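Local coordinates for protein AT-less polyketide synthase (Streptomyces platensis subsp. rosaceus, PDB 4TKT) that probably catalyses, as a ketosynthase domain of an AT-less modular polyketide synthase, the decarboxylative condensation that extends the chain during isomigrastatin biosynthesis, at residues A[43-48]-A[67-72]; A[139-144]-A[219-224]; A[143-148]-A[612-617]. All coordinates share one frame; numbering follows the deposited sequence.

In the fold
The three contacts form one cluster on the same side of the chain's centre. Contact 2 lies between the other two, its centre about 13 Å from the centre of each; contacts 1 and 3 are about 16 Å apart between centres. Contact 1 meets contact 2 where Phe69 CZ packs on Tyr222 OH at 3.5 Å and Trp46 CE2 on Pro219 CB at 3.7 Å. Contacts 2 and 3 share Gln143 and Leu144 and both use helix 142-151. A bound MES spans contacts 1 and 3. Its sulfonate is held at 43-48 and 67-72, while its C3 lies 3.6 Å from Trp613 CD2. It probably comes from the crystallisation liquor.

Contact 1. Residues A[43-48]-A[67-72]; sequences AGRWDH and GGFLDG. With MES (2-(N-morpholino)-ethanesulfonic acid), chain E.
Arg45 and Phe69 meet where two loops of the ketosynthase, 43-48 and 67-72, come together around the sulfonate of a bound MES, probably from the crystallisation liquor. The guanidinium lies with one face over the edge of the Phe69 ring, the two planes 88° apart. Arg45 NH1 is 3.6 Å from Phe69 CD1, near the plane of the ring. The Arg45 chain turns at chi2 (-64°) and then runs straight through chi3, which carries the guanidinium out toward 67-72. Arg45 NH2 comes within 3.4 Å of Leu70 O. The MES sulfonate sits at the guanidinium edge, with its sulfur in the plane. Two weak hydrogen bonds join them: Arg45 NE to MES O3S, 3.2 Å, and Arg45 NH2 to MES O2S, 3.4 Å. The firmer grip comes from the other loop, where Gly72 N donates to MES O1S at 2.9 Å. Within 43-48, Trp46 NE1 donates to His48 ND1 at 3.0 Å in a nearly straight bond (169°), which ties the indole to the imidazole two residues on. Glu251, just before strand 252-260, serves both loops. It makes a salt bridge with Arg45 NH1 and accepts from Leu70 N. Strand 66-67 leads into the second loop, where Gly67 is bonded through its backbone to Thr39 of strand 39-40 and Phe69 packs on Ile41.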
loop_
_atom_site.group_PDB
_atom_site.type_symbol
_atom_site.label_atom_id
_atom_site.label_comp_id
_atom_site.label_asym_id
_atom_site.label_seq_id
_atom_site.Cartn_x
_atom_site.Cartn_y
_atom_site.Cartn_z
ATOM N N ALA A 43 24.000 8.388 -1.715
ATOM C CA ALA A 43 24.817 9.526 -2.130
ATOM C C ALA A 43 24.091 10.468 -3.089
ATOM O O ALA A 43 24.401 11.657 -3.150
ATOM C CB ALA A 43 26.108 9.031 -2.766
ATOM N N GLY A 44 23.131 9.933 -3.837
ATOM C CA GLY A 44 22.366 10.731 -4.779
ATOM C C GLY A 44 21.515 11.801 -4.117
ATOM O O GLY A 44 21.409 12.915 -4.628
ATOM N N ARG A 45 20.916 11.459 -2.978
ATOM C CA ARG A 45 20.027 12.366 -2.252
ATOM C C ARG A 45 20.703 13.686 -1.887
ATOM O O ARG A 45 20.265 14.757 -2.310
ATOM C CB ARG A 45 19.505 11.689 -0.984
ATOM C CG ARG A 45 18.716 10.416 -1.233
ATOM C CD ARG A 45 17.449 10.698 -2.017
ATOM N NE ARG A 45 16.690 9.479 -2.274
ATOM C CZ ARG A 45 15.703 9.037 -1.502
ATOM N NH1 ARG A 45 15.349 9.718 -0.421
ATOM N NH2 ARG A 45 15.066 7.915 -1.812
ATOM N N TRP A 46 21.765 13.601 -1.092
ATOM C CA TRP A 46 22.561 14.769 -0.723
ATOM C C TRP A 46 23.912 14.331 -0.168
ATOM O O TRP A 46 24.119 13.153 0.122
ATOM C CB TRP A 46 21.821 15.637 0.302
ATOM C CG TRP A 46 21.530 14.942 1.604
ATOM C CD1 TRP A 46 22.388 14.770 2.652
ATOM C CD2 TRP A 46 20.289 14.340 1.998
ATOM N NE1 TRP A 46 21.762 14.091 3.670
ATOM C CE2 TRP A 46 20.474 13.816 3.296
ATOM C CE3 TRP A 46 19.044 14.189 1.382
ATOM C CZ2 TRP A 46 19.459 13.153 3.985
ATOM C CZ3 TRP A 46 18.037 13.530 2.067
ATOM C CH2 TRP A 46 18.251 13.020 3.355
ATOM N N ASP A 47 24.832 15.279 -0.022
ATOM C CA ASP A 47 26.121 14.981 0.592
ATOM C C ASP A 47 25.988 15.014 2.109
ATOM O O ASP A 47 26.020 16.081 2.722
ATOM C CB ASP A 47 27.187 15.969 0.131
ATOM C CG ASP A 47 28.565 15.617 0.652
ATOM O OD1 ASP A 47 28.784 14.438 1.002
ATOM O OD2 ASP A 47 29.429 16.516 0.708
ATOM N N HIS A 48 25.846 13.838 2.710
ATOM C CA HIS A 48 25.551 13.741 4.132
ATOM C C HIS A 48 26.770 14.033 5.004
ATOM O O HIS A 48 26.641 14.242 6.211
ATOM C CB HIS A 48 24.995 12.355 4.462
ATOM C CG HIS A 48 24.296 12.288 5.783
ATOM N ND1 HIS A 48 23.186 13.051 6.077
ATOM C CD2 HIS A 48 24.552 11.553 6.891
ATOM C CE1 HIS A 48 22.786 12.786 7.308
ATOM N NE2 HIS A 48 23.598 11.880 7.823
ATOM N N GLY A 67 18.651 4.999 7.061
ATOM C CA GLY A 67 17.244 5.119 6.728
ATOM C C GLY A 67 16.729 3.982 5.869
ATOM O O GLY A 67 17.504 3.250 5.256
ATOM N N GLY A 68 15.410 3.826 5.840
ATOM C CA GLY A 68 14.772 2.894 4.928
ATOM C C GLY A 68 14.392 3.664 3.683
ATOM O O GLY A 68 13.502 4.513 3.721
ATOM N N PHE A 69 15.075 3.387 2.578
ATOM C CA PHE A 69 14.915 4.204 1.383
ATOM C C PHE A 69 14.298 3.462 0.212
ATOM O O PHE A 69 14.585 2.291 -0.016
ATOM C CB PHE A 69 16.266 4.779 0.956
ATOM C CG PHE A 69 16.803 5.816 1.893
ATOM C CD1 PHE A 69 16.380 7.130 1.804
ATOM C CD2 PHE A 69 17.728 5.478 2.865
ATOM C CE1 PHE A 69 16.869 8.088 2.663
ATOM C CE2 PHE A 69 18.224 6.434 3.726
ATOM C CZ PHE A 69 17.790 7.739 3.626
ATOM N N LEU A 70 13.445 4.164 -0.525
ATOM C CA LEU A 70 12.946 3.670 -1.798
ATOM C C LEU A 70 14.009 3.887 -2.869
ATOM O O LEU A 70 14.997 4.580 -2.635
ATOM C CB LEU A 70 11.647 4.378 -2.184
ATOM C CG LEU A 70 10.475 4.234 -1.213
ATOM C CD1 LEU A 70 9.215 4.826 -1.819
ATOM C CD2 LEU A 70 10.263 2.779 -0.841
ATOM N N ASP A 71 13.808 3.295 -4.041
ATOM C CA ASP A 71 14.716 3.524 -5.159
ATOM C C ASP A 71 14.035 4.334 -6.252
ATOM O O ASP A 71 12.899 4.048 -6.633
ATOM C CB ASP A 71 15.230 2.202 -5.727
ATOM C CG ASP A 71 16.225 1.523 -4.808
ATOM O OD1 ASP A 71 17.395 1.961 -4.774
ATOM O OD2 ASP A 71 15.842 0.551 -4.124
ATOM N N GLY A 72 14.734 5.353 -6.742
ATOM C CA GLY A 72 14.237 6.181 -7.824
ATOM C C GLY A 72 12.944 6.903 -7.503
ATOM O O GLY A 72 11.943 6.727 -8.197
HETATM O O1 MES E . 18.496 13.841 -7.237
HETATM C C2 MES E . 17.286 13.470 -7.893
HETATM C C3 MES E . 16.463 12.516 -7.033
HETATM N N4 MES E . 17.333 11.427 -6.616
HETATM C C5 MES E . 18.568 11.800 -5.944
HETATM C C6 MES E . 19.298 12.707 -6.925
HETATM C C7 MES E . 16.664 10.205 -6.185
HETATM C C8 MES E . 17.765 9.198 -5.869
HETATM S S MES E . 17.100 7.737 -5.435
HETATM O O1S MES E . 17.258 6.777 -6.551
HETATM O O2S MES E . 15.662 7.908 -5.128
HETATM O O3S MES E . 17.813 7.206 -4.251
#

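Contact 2. Residues A[139-144]-A[219-224]; sequences YSEYQL and PGKYLM
Lys221 reaches across from the first turn of helix 220-227 to Tyr139 and Glu141. Lys221 CB starts against the carboxylate of Glu141, 3.2 Å from Glu141 OE2. Lys221 CG leaves anti to the backbone N (chi1 180°) and passes Tyr139 OH at 4.1 Å. The chain then bends about the CG-CD bond, with chi3 at -62°. This bend swings CE over a face of the Tyr139 ring. Lys221 CE lies 3.6 Å from Tyr139 CE2, displaced toward the rim, and makes a CH-pi contact with the face. Glu141 OE1 is near the same carbon, 3.9 Å from Lys221 CE. At the tip, Lys221 NZ stands 4.4 Å from the centroid of the Tyr139 ring, 34° off the ring normal, so the cation-pi contact is off-centre. Lys221 NZ is 4.3 Å from Glu141 OE1, beyond a salt bridge, though the opposite charges probably still attract. The ammonium finds its hydrogen bonds elsewhere, at Ser216 OG and Leu215 O. Tyr139 and Glu141 each cross the lysine at about a right angle, so the aliphatic chain is covered by an aromatic face and by a carboxylate. Tyr139 OH is itself hydrogen-bonded to Glu363 OE2, which gives the hydroxyl at the far end of the ring a partner. Behind the lysine, Pro219 O accepts from both Tyr222 N and Leu223 N as the helix begins. Segments 139-144 and 219-224 follow strands 129-136 and 208-214, parallel neighbours in the central sheet, and the contact joins the connections beyond their C-terminal ends in this thiolase-type fold.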
loop_
_atom_site.group_PDB
_atom_site.type_symbol
_atom_site.label_atom_id
_atom_site.label_comp_id
_atom_site.label_asym_id
_atom_site.label_seq_id
_atom_site.Cartn_x
_atom_site.Cartn_y
_atom_site.Cartn_z
ATOM N N TYR A 139 4.951 15.530 5.778
ATOM C CA TYR A 139 6.084 16.362 5.366
ATOM C C TYR A 139 5.865 17.037 4.020
ATOM O O TYR A 139 5.343 16.428 3.089
ATOM C CB TYR A 139 7.370 15.535 5.296
ATOM C CG TYR A 139 7.886 15.060 6.632
ATOM C CD1 TYR A 139 8.420 15.956 7.548
ATOM C CD2 TYR A 139 7.859 13.712 6.968
ATOM C CE1 TYR A 139 8.900 15.527 8.772
ATOM C CE2 TYR A 139 8.337 13.271 8.190
ATOM C CZ TYR A 139 8.857 14.184 9.088
ATOM O OH TYR A 139 9.333 13.756 10.306
ATOM N N SER A 140 6.278 18.297 3.930
ATOM C CA SER A 140 6.319 19.017 2.660
ATOM C C SER A 140 7.718 19.562 2.428
ATOM O O SER A 140 7.928 20.773 2.443
ATOM C CB SER A 140 5.304 20.156 2.638
ATOM O OG SER A 140 3.982 19.655 2.620
ATOM N N GLU A 141 8.669 18.660 2.208
ATOM C CA GLU A 141 10.080 19.025 2.166
ATOM C C GLU A 141 10.585 19.479 0.799
ATOM O O GLU A 141 11.510 20.287 0.728
ATOM C CB GLU A 141 10.928 17.850 2.639
ATOM C CG GLU A 141 10.789 17.547 4.113
ATOM C CD GLU A 141 11.752 16.471 4.565
ATOM O OE1 GLU A 141 11.838 15.421 3.885
ATOM O OE2 GLU A 141 12.431 16.683 5.592
ATOM N N TYR A 142 9.997 18.951 -0.274
ATOM C CA TYR A 142 10.417 19.288 -1.637
ATOM C C TYR A 142 10.427 20.805 -1.819
ATOM O O TYR A 142 11.352 21.378 -2.392
ATOM C CB TYR A 142 9.487 18.625 -2.654
ATOM C CG TYR A 142 10.083 18.424 -4.029
ATOM C CD1 TYR A 142 11.283 17.746 -4.197
ATOM C CD2 TYR A 142 9.428 18.883 -5.162
ATOM C CE1 TYR A 142 11.823 17.551 -5.455
ATOM C CE2 TYR A 142 9.959 18.693 -6.423
ATOM C CZ TYR A 142 11.155 18.026 -6.565
ATOM O OH TYR A 142 11.686 17.834 -7.822
ATOM N N GLN A 143 9.379 21.427 -1.296
ATOM C CA GLN A 143 9.238 22.874 -1.182
ATOM C C GLN A 143 10.522 23.617 -0.781
ATOM O O GLN A 143 10.815 24.696 -1.298
ATOM C CB GLN A 143 8.141 23.155 -0.157
ATOM C CG GLN A 143 7.512 24.519 -0.217
ATOM C CD GLN A 143 6.417 24.661 0.815
ATOM O OE1 GLN A 143 6.263 23.805 1.687
ATOM N NE2 GLN A 143 5.645 25.738 0.721
ATOM N N LEU A 144 11.280 23.035 0.145
ATOM C CA LEU A 144 12.468 23.682 0.696
ATOM C C LEU A 144 13.559 23.891 -0.347
ATOM O O LEU A 144 14.320 24.857 -0.277
ATOM C CB LEU A 144 13.019 22.862 1.862
ATOM C CG LEU A 144 12.055 22.673 3.034
ATOM C CD1 LEU A 144 12.572 21.619 3.989
ATOM C CD2 LEU A 144 11.852 23.992 3.754
ATOM N N PRO A 219 17.677 16.870 3.633
ATOM C CA PRO A 219 18.479 16.596 4.832
ATOM C C PRO A 219 17.904 17.208 6.113
ATOM O O PRO A 219 18.282 16.791 7.209
ATOM C CB PRO A 219 19.838 17.222 4.494
ATOM C CG PRO A 219 19.538 18.245 3.452
ATOM C CD PRO A 219 18.418 17.674 2.645
ATOM N N GLY A 220 17.001 18.173 5.970
ATOM C CA GLY A 220 16.419 18.864 7.107
ATOM C C GLY A 220 15.837 17.948 8.167
ATOM O O GLY A 220 16.026 18.174 9.364
ATOM N N LYS A 221 15.134 16.910 7.725
ATOM C CA LYS A 221 14.525 15.949 8.638
ATOM C C LYS A 221 15.568 15.313 9.548
ATOM O O LYS A 221 15.306 15.045 10.718
ATOM C CB LYS A 221 13.787 14.864 7.857
ATOM C CG LYS A 221 13.127 13.811 8.731
ATOM C CD LYS A 221 12.696 12.598 7.920
ATOM C CE LYS A 221 11.654 12.959 6.875
ATOM N NZ LYS A 221 11.191 11.760 6.121
ATOM N N TYR A 222 16.757 15.081 9.001
ATOM C CA TYR A 222 17.826 14.446 9.756
ATOM C C TYR A 222 18.487 15.411 10.732
ATOM O O TYR A 222 18.881 15.014 11.828
ATOM C CB TYR A 222 18.859 13.847 8.801
ATOM C CG TYR A 222 18.433 12.493 8.290
ATOM C CD1 TYR A 222 17.570 12.377 7.206
ATOM C CD2 TYR A 222 18.866 11.331 8.912
ATOM C CE1 TYR A 222 17.164 11.136 6.747
ATOM C CE2 TYR A 222 18.466 10.087 8.462
ATOM C CZ TYR A 222 17.614 9.996 7.379
ATOM O OH TYR A 222 17.217 8.760 6.931
ATOM N N LEU A 223 18.595 16.678 10.347
ATOM C CA LEU A 223 19.106 17.696 11.257
ATOM C C LEU A 223 18.132 17.900 12.414
ATOM O O LEU A 223 18.516 18.333 13.499
ATOM C CB LEU A 223 19.338 19.016 10.522
ATOM C CG LEU A 223 20.501 19.066 9.528
ATOM C CD1 LEU A 223 20.493 20.378 8.763
ATOM C CD2 LEU A 223 21.832 18.873 10.238
HETATM N N MSE A 224 16.870 17.573 12.168
HETATM C CA MSE A 224 15.816 17.773 13.150
HETATM C C MSE A 224 15.798 16.670 14.202
HETATM O O MSE A 224 15.706 16.943 15.399
HETATM C CB MSE A 224 14.463 17.847 12.450
HETATM C CG MSE A 224 13.326 18.289 13.342
HETATM SE SE MSE A 224 11.775 17.136 13.143
HETATM C CE MSE A 224 12.263 15.772 14.429
#

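Contact 3. Residues A[143-148]-A[612-617]; sequences QLYGAE and YWYTDG
Tyr145 and Tyr614 set their rings nearly parallel, planes at 11°, but slid apart so that they barely overlap. The centroids are 5.0 Å from each other. What lies over the Tyr614 face is mainly Tyr145 CB, 3.6 Å from the ring centroid in a CH-pi contact. Tyr145 CG follows at 3.5 Å from Tyr614 CE1. Thr615 CG2 covers the opposite face, so the Tyr614 ring is sandwiched. Its chi1 of 80° places CG between the backbone N and the carbonyl carbon, and the ring projects from the turn onto the helix. Replacing Tyr614 by an alanine would probably open a gap beside Tyr145 CB and leave Thr615 CG2 without its aromatic partner. Trp613 adds a looser touch, CZ2 to Tyr145 CE2 at 4.2 Å. Residues Trp613 to Asp616 form a type I beta turn, closed by Asp616 N to Trp613 O; Trp613 N also donates to Asp616 OD2 at 2.9 Å. Tyr145 OH bonds to Val217 O, ahead of helix 220-227. The C-terminal loop after strand 610-611 thus lies along helix 142-151, where Tyr614 also touches Tyr142 and Tyr149, while Tyr612 packs on helix 85-89.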
loop_
_atom_site.group_PDB
_atom_site.type_symbol
_atom_site.label_atom_id
_atom_site.label_comp_id
_atom_site.label_asym_id
_atom_site.label_seq_id
_atom_site.Cartn_x
_atom_site.Cartn_y
_atom_site.Cartn_z
ATOM N N GLN A 143 9.379 21.427 -1.296
ATOM C CA GLN A 143 9.238 22.874 -1.182
ATOM C C GLN A 143 10.522 23.617 -0.781
ATOM O O GLN A 143 10.815 24.696 -1.298
ATOM C CB GLN A 143 8.141 23.155 -0.157
ATOM C CG GLN A 143 7.512 24.519 -0.217
ATOM C CD GLN A 143 6.417 24.661 0.815
ATOM O OE1 GLN A 143 6.263 23.805 1.687
ATOM N NE2 GLN A 143 5.645 25.738 0.721
ATOM N N LEU A 144 11.280 23.035 0.145
ATOM C CA LEU A 144 12.468 23.682 0.696
ATOM C C LEU A 144 13.559 23.891 -0.347
ATOM O O LEU A 144 14.320 24.857 -0.277
ATOM C CB LEU A 144 13.019 22.862 1.862
ATOM C CG LEU A 144 12.055 22.673 3.034
ATOM C CD1 LEU A 144 12.572 21.619 3.989
ATOM C CD2 LEU A 144 11.852 23.992 3.754
ATOM N N TYR A 145 13.638 22.981 -1.310
ATOM C CA TYR A 145 14.642 23.079 -2.360
ATOM C C TYR A 145 14.443 24.345 -3.183
ATOM O O TYR A 145 15.407 25.041 -3.507
ATOM C CB TYR A 145 14.600 21.841 -3.258
ATOM C CG TYR A 145 15.317 20.651 -2.665
ATOM C CD1 TYR A 145 16.615 20.769 -2.186
ATOM C CD2 TYR A 145 14.694 19.417 -2.565
ATOM C CE1 TYR A 145 17.277 19.688 -1.636
ATOM C CE2 TYR A 145 15.349 18.331 -2.016
ATOM C CZ TYR A 145 16.639 18.472 -1.553
ATOM O OH TYR A 145 17.293 17.394 -1.006
ATOM N N GLY A 146 13.188 24.648 -3.500
ATOM C CA GLY A 146 12.862 25.828 -4.278
ATOM C C GLY A 146 13.265 27.114 -3.582
ATOM O O GLY A 146 13.700 28.070 -4.223
ATOM N N ALA A 147 13.120 27.134 -2.260
ATOM C CA ALA A 147 13.487 28.300 -1.468
ATOM C C ALA A 147 15.003 28.448 -1.390
ATOM O O ALA A 147 15.533 29.560 -1.452
ATOM C CB ALA A 147 12.889 28.202 -0.072
ATOM N N GLU A 148 15.692 27.319 -1.248
ATOM C CA GLU A 148 17.150 27.313 -1.180
ATOM C C GLU A 148 17.742 27.777 -2.501
ATOM O O GLU A 148 18.801 28.395 -2.538
ATOM C CB GLU A 148 17.672 25.919 -0.827
ATOM C CG GLU A 148 17.328 25.470 0.583
ATOM C CD GLU A 148 17.711 24.027 0.854
ATOM O OE1 GLU A 148 18.034 23.301 -0.110
ATOM O OE2 GLU A 148 17.689 23.619 2.033
ATOM N N TYR A 612 12.620 12.973 -12.936
ATOM C CA TYR A 612 12.204 14.369 -12.853
ATOM C C TYR A 612 12.572 14.976 -11.504
ATOM O O TYR A 612 12.301 14.393 -10.455
ATOM C CB TYR A 612 10.699 14.497 -13.092
ATOM C CG TYR A 612 10.276 14.026 -14.459
ATOM C CD1 TYR A 612 10.297 14.887 -15.548
ATOM C CD2 TYR A 612 9.870 12.715 -14.666
ATOM C CE1 TYR A 612 9.918 14.458 -16.805
ATOM C CE2 TYR A 612 9.491 12.277 -15.915
ATOM C CZ TYR A 612 9.517 13.150 -16.982
ATOM O OH TYR A 612 9.139 12.713 -18.229
ATOM N N TRP A 613 13.190 16.151 -11.538
ATOM C CA TRP A 613 13.606 16.831 -10.321
ATOM C C TRP A 613 13.515 18.344 -10.521
ATOM O O TRP A 613 13.459 18.820 -11.651
ATOM C CB TRP A 613 15.026 16.407 -9.938
ATOM C CG TRP A 613 15.308 16.455 -8.463
ATOM C CD1 TRP A 613 16.215 17.250 -7.829
ATOM C CD2 TRP A 613 14.677 15.672 -7.440
ATOM N NE1 TRP A 613 16.192 17.010 -6.476
ATOM C CE2 TRP A 613 15.256 16.046 -6.212
ATOM C CE3 TRP A 613 13.679 14.693 -7.444
ATOM C CZ2 TRP A 613 14.870 15.477 -5.001
ATOM C CZ3 TRP A 613 13.299 14.129 -6.241
ATOM C CH2 TRP A 613 13.893 14.521 -5.038
ATOM N N TYR A 614 13.502 19.095 -9.426
ATOM C CA TYR A 614 13.263 20.537 -9.489
ATOM C C TYR A 614 14.381 21.295 -10.210
ATOM O O TYR A 614 14.202 22.445 -10.610
ATOM C CB TYR A 614 13.078 21.105 -8.076
ATOM C CG TYR A 614 14.378 21.324 -7.340
ATOM C CD1 TYR A 614 15.048 20.264 -6.744
ATOM C CD2 TYR A 614 14.938 22.593 -7.243
ATOM C CE1 TYR A 614 16.242 20.459 -6.077
ATOM C CE2 TYR A 614 16.127 22.799 -6.578
ATOM C CZ TYR A 614 16.776 21.730 -5.997
ATOM O OH TYR A 614 17.962 21.933 -5.333
ATOM N N THR A 615 15.534 20.656 -10.375
ATOM C CA THR A 615 16.671 21.316 -11.010
ATOM C C THR A 615 16.635 21.186 -12.528
ATOM O O THR A 615 17.475 21.755 -13.222
ATOM C CB THR A 615 18.009 20.757 -10.495
ATOM O OG1 THR A 615 17.986 19.327 -10.559
ATOM C CG2 THR A 615 18.238 21.178 -9.061
ATOM N N ASP A 616 15.659 20.439 -13.038
ATOM C CA ASP A 616 15.505 20.254 -14.477
ATOM C C ASP A 616 15.336 21.591 -15.201
ATOM O O ASP A 616 14.436 22.371 -14.887
ATOM C CB ASP A 616 14.309 19.345 -14.777
ATOM C CG ASP A 616 14.516 17.916 -14.292
ATOM O OD1 ASP A 616 15.669 17.549 -13.975
ATOM O OD2 ASP A 616 13.521 17.159 -14.234
ATOM N N GLY A 617 16.217 21.854 -16.162
ATOM C CA GLY A 617 16.138 23.062 -16.965
ATOM C C GLY A 617 16.764 24.278 -16.308
ATOM O O GLY A 617 17.035 25.283 -16.966
#